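Local coordinates for protein complement C1r subcomponent (Homo sapiens, PDB 6F1D) that is a modular serine protease of the complement C1 complex that probably cleaves C1s, with which it associates through calcium-binding CUB and EGF-like modules, at residues Ile34-Gly39 and Tyr112-Ile117. Numbering follows the deposited sequence.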
ATOM      1  N   ILE A  34      -7.204  -6.939  -0.440  1.00 19.70           N
ATOM      2  CA  ILE A  34      -6.832  -8.299  -0.053  1.00 17.57           C
ATOM      3  C   ILE A  34      -8.002  -8.907   0.696  1.00 18.50           C
ATOM      4  O   ILE A  34      -8.515  -8.301   1.648  1.00 18.87           O
ATOM      5  CB  ILE A  34      -5.590  -8.315   0.847  1.00 19.62           C
ATOM      6  CG1 ILE A  34      -4.507  -7.437   0.238  1.00 19.97           C
ATOM      7  CG2 ILE A  34      -5.128  -9.784   1.067  1.00 15.60           C
ATOM      8  CD1 ILE A  34      -3.262  -7.344   1.172  1.00 19.61           C
ATOM      9  N   ARG A  35      -8.438 -10.079   0.269  1.00 19.99           N
ATOM     10  CA  ARG A  35      -9.566 -10.734   0.928  1.00 19.25           C
ATOM     11  C   ARG A  35      -9.197 -12.197   1.091  1.00 27.52           C
ATOM     12  O   ARG A  35      -9.008 -12.894   0.087  1.00 32.79           O
ATOM     13  CB  ARG A  35     -10.857 -10.588   0.110  1.00 19.73           C
ATOM     14  CG  ARG A  35     -11.356  -9.115  -0.038  1.00 22.81           C
ATOM     15  CD  ARG A  35     -11.944  -8.663   1.286  1.00 27.15           C
ATOM     16  NE  ARG A  35     -12.544  -7.329   1.245  1.00 23.73           N
ATOM     17  CZ  ARG A  35     -11.867  -6.192   1.133  1.00 27.43           C
ATOM     18  NH1 ARG A  35     -10.525  -6.204   1.048  1.00 21.86           N
ATOM     19  NH2 ARG A  35     -12.548  -5.032   1.120  1.00 22.36           N
ATOM     20  N   VAL A  36      -9.093 -12.672   2.331  1.00 25.64           N
ATOM     21  CA  VAL A  36      -8.753 -14.076   2.565  1.00 30.63           C
ATOM     22  C   VAL A  36      -9.815 -14.672   3.479  1.00 32.78           C
ATOM     23  O   VAL A  36     -10.751 -13.992   3.910  1.00 29.99           O
ATOM     24  CB  VAL A  36      -7.332 -14.249   3.137  1.00 29.56           C
ATOM     25  CG1 VAL A  36      -6.292 -13.680   2.152  1.00 27.40           C
ATOM     26  CG2 VAL A  36      -7.192 -13.536   4.457  1.00 23.63           C
ATOM     27  N   GLU A  37      -9.707 -15.972   3.740  1.00 39.69           N
ATOM     28  CA  GLU A  37     -10.828 -16.607   4.417  1.00 38.33           C
ATOM     29  C   GLU A  37     -10.844 -16.232   5.896  1.00 39.82           C
ATOM     30  O   GLU A  37      -9.809 -15.932   6.499  1.00 37.73           O
ATOM     31  CB  GLU A  37     -10.809 -18.129   4.239  1.00 52.85           C
ATOM     32  CG  GLU A  37     -11.840 -18.909   5.100  1.00 79.81           C
ATOM     33  CD  GLU A  37     -13.339 -18.529   4.907  1.00 95.85           C
ATOM     34  OE1 GLU A  37     -14.191 -19.419   5.141  1.00102.49           O
ATOM     35  OE2 GLU A  37     -13.687 -17.375   4.548  1.00 98.85           O
ATOM     36  N   ARG A  38     -12.063 -16.182   6.457  1.00 37.47           N
ATOM     37  CA  ARG A  38     -12.240 -16.002   7.886  1.00 45.05           C
ATOM     38  C   ARG A  38     -11.373 -17.002   8.640  1.00 56.22           C
ATOM     39  O   ARG A  38     -11.162 -18.139   8.199  1.00 58.38           O
ATOM     40  CB  ARG A  38     -13.714 -16.185   8.251  1.00 59.20           C
ATOM     41  CG  ARG A  38     -14.059 -15.872   9.704  1.00 72.78           C
ATOM     42  CD  ARG A  38     -15.555 -15.607   9.890  1.00 81.98           C
ATOM     43  NE  ARG A  38     -16.028 -14.519   9.033  1.00 81.55           N
ATOM     44  CZ  ARG A  38     -17.141 -14.568   8.306  1.00 80.47           C
ATOM     45  NH1 ARG A  38     -17.914 -15.652   8.340  1.00 75.77           N
ATOM     46  NH2 ARG A  38     -17.480 -13.530   7.546  1.00 75.50           N
ATOM     47  N   GLY A  39     -10.843 -16.572   9.779  1.00 58.62           N
ATOM     48  CA  GLY A  39      -9.908 -17.406  10.500  1.00 52.75           C
ATOM     49  C   GLY A  39      -8.477 -17.313  10.032  1.00 50.82           C
ATOM     50  O   GLY A  39      -7.632 -18.047  10.548  1.00 51.03           O
ATOM     51  N   TYR A 112       2.354  -9.641   1.528  1.00 20.37           N
ATOM     52  CA  TYR A 112       1.418 -10.021   2.580  1.00 23.18           C
ATOM     53  C   TYR A 112       1.478 -11.529   2.775  1.00 25.16           C
ATOM     54  O   TYR A 112       1.717 -12.290   1.821  1.00 20.14           O
ATOM     55  CB  TYR A 112       0.001  -9.544   2.255  1.00 17.35           C
ATOM     56  CG  TYR A 112      -0.736 -10.342   1.208  1.00 19.36           C
ATOM     57  CD1 TYR A 112      -1.477 -11.461   1.565  1.00 19.68           C
ATOM     58  CD2 TYR A 112      -0.732  -9.948  -0.130  1.00 19.75           C
ATOM     59  CE1 TYR A 112      -2.157 -12.207   0.594  1.00 24.19           C
ATOM     60  CE2 TYR A 112      -1.407 -10.678  -1.094  1.00 25.32           C
ATOM     61  CZ  TYR A 112      -2.113 -11.806  -0.722  1.00 23.03           C
ATOM     62  OH  TYR A 112      -2.803 -12.535  -1.667  1.00 29.65           O
ATOM     63  N   THR A 113       1.304 -11.953   4.022  1.00 20.16           N
ATOM     64  CA  THR A 113       1.213 -13.359   4.354  1.00 21.94           C
ATOM     65  C   THR A 113       0.017 -13.512   5.268  1.00 22.32           C
ATOM     66  O   THR A 113      -0.479 -12.523   5.816  1.00 21.79           O
ATOM     67  CB  THR A 113       2.474 -13.857   5.052  1.00 33.59           C
ATOM     68  OG1 THR A 113       2.838 -12.916   6.098  1.00 24.89           O
ATOM     69  CG2 THR A 113       3.660 -14.013   4.031  1.00 31.76           C
ATOM     70  N   THR A 114      -0.391 -14.749   5.512  1.00 24.00           N
ATOM     71  CA  THR A 114      -1.535 -14.995   6.373  1.00 29.07           C
ATOM     72  C   THR A 114      -1.118 -15.871   7.543  1.00 30.81           C
ATOM     73  O   THR A 114      -0.274 -16.767   7.421  1.00 31.49           O
ATOM     74  CB  THR A 114      -2.706 -15.644   5.612  1.00 24.70           C
ATOM     75  OG1 THR A 114      -2.226 -16.752   4.848  1.00 31.70           O
ATOM     76  CG2 THR A 114      -3.330 -14.652   4.633  1.00 22.64           C
ATOM     77  N   GLU A 115      -1.702 -15.563   8.683  1.00 33.46           N
ATOM     78  CA  GLU A 115      -1.513 -16.283   9.920  1.00 38.25           C
ATOM     79  C   GLU A 115      -2.807 -17.010  10.229  1.00 45.04           C
ATOM     80  O   GLU A 115      -3.912 -16.449  10.080  1.00 33.10           O
ATOM     81  CB  GLU A 115      -1.147 -15.325  11.058  1.00 49.76           C
ATOM     82  CG  GLU A 115      -1.205 -15.945  12.452  1.00 63.12           C
ATOM     83  CD  GLU A 115      -1.163 -14.904  13.572  1.00 80.38           C
ATOM     84  OE1 GLU A 115      -0.758 -13.746  13.324  1.00 80.20           O
ATOM     85  OE2 GLU A 115      -1.536 -15.249  14.715  1.00 89.79           O
ATOM     86  N   ILE A 116      -2.656 -18.261  10.638  1.00 38.07           N
ATOM     87  CA  ILE A 116      -3.787 -19.127  10.933  1.00 57.59           C
ATOM     88  C   ILE A 116      -4.246 -18.847  12.358  1.00 60.06           C
ATOM     89  O   ILE A 116      -3.454 -18.930  13.301  1.00 60.48           O
ATOM     90  CB  ILE A 116      -3.398 -20.602  10.754  1.00 65.56           C
ATOM     91  CG1 ILE A 116      -3.232 -20.936   9.268  1.00 58.58           C
ATOM     92  CG2 ILE A 116      -4.422 -21.490  11.423  1.00 66.63           C
ATOM     93  CD1 ILE A 116      -1.818 -20.847   8.784  1.00 64.74           C
ATOM     94  N   ILE A 117      -5.514 -18.496  12.512  1.00 61.23           N
ATOM     95  CA  ILE A 117      -6.077 -18.236  13.831  1.00 65.12           C
ATOM     96  C   ILE A 117      -6.386 -19.546  14.538  1.00 66.28           C
ATOM     97  O   ILE A 117      -5.984 -19.752  15.681  1.00 78.73           O
ATOM     98  CB  ILE A 117      -7.324 -17.364  13.727  1.00 59.97           C
ATOM     99  CG1 ILE A 117      -6.931 -15.923  13.396  1.00 58.86           C
ATOM    100  CG2 ILE A 117      -8.129 -17.439  15.000  1.00 56.28           C
ATOM    101  CD1 ILE A 117      -8.130 -15.048  13.051  1.00 57.34           C
TER
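Apolar packing between Ile-34 and Tyr-112 makes up the buried end of this contact. The methyl CG2 of Ile-34 lies over one face of the phenol ring, 4.0 Å from the centroid of the Tyr-112 ring and 16° off its normal, which qualifies as a CH-pi contact; it is displaced toward the rim, near CE1 and CZ. The longer branch stays on the same side of the ring but ends just beyond the opposite part of the rim, with Ile-34 CD1 3.9 Å from Tyr-112 CD2. In Ile-34, chi1 (-48°) sets CG1 beside the backbone N and CG2 anti to it, and an extended chi2 carries CD1 on to the CG-CD2 edge. The hydroxyl of Tyr-112 is hydrogen-bonded to the carbonyl O of Glu-10. With an alanine here, Ile-34 would probably lose the surface that both its branches cover, and the carbonyl of Glu-10 its hydroxyl partner. Farther along, Val-36 and Thr-114 meet tip to tip, both valine methyls reaching the one threonine methyl, with Val-36 CG1 4.0 Å from Thr-114 CG2. The threonine hydroxyl is engaged separately, by the carbonyl of Ala-11.

These pairs bridge the two sheets of the CUB beta-sandwich: Ile-34 lies on strand 29-35 of one and Val-36 just beyond its end, while strand 109-116 belongs to the other, and CA atoms 8.8 Å apart at Ile-34 and Tyr-112 place side chains, not backbone bonds, between them. Leu-42, Leu-44 and Ile-15 also pack on Tyr-112.

A single backbone hydrogen bond joins the segments where residues 36-39 cross to the other sheet to enter strand 40-46. Ile-117 N donates to Gly-39 O at 2.9 Å, nearly straight (162°) though tilted from the carbonyl plane. At the positive phi of Gly-39 a CB would be jammed against the carbonyl O of Arg-38, so the position favours glycine, and Ile-117 CD1 lies against its backbone, 3.9 Å from Gly-39 CA.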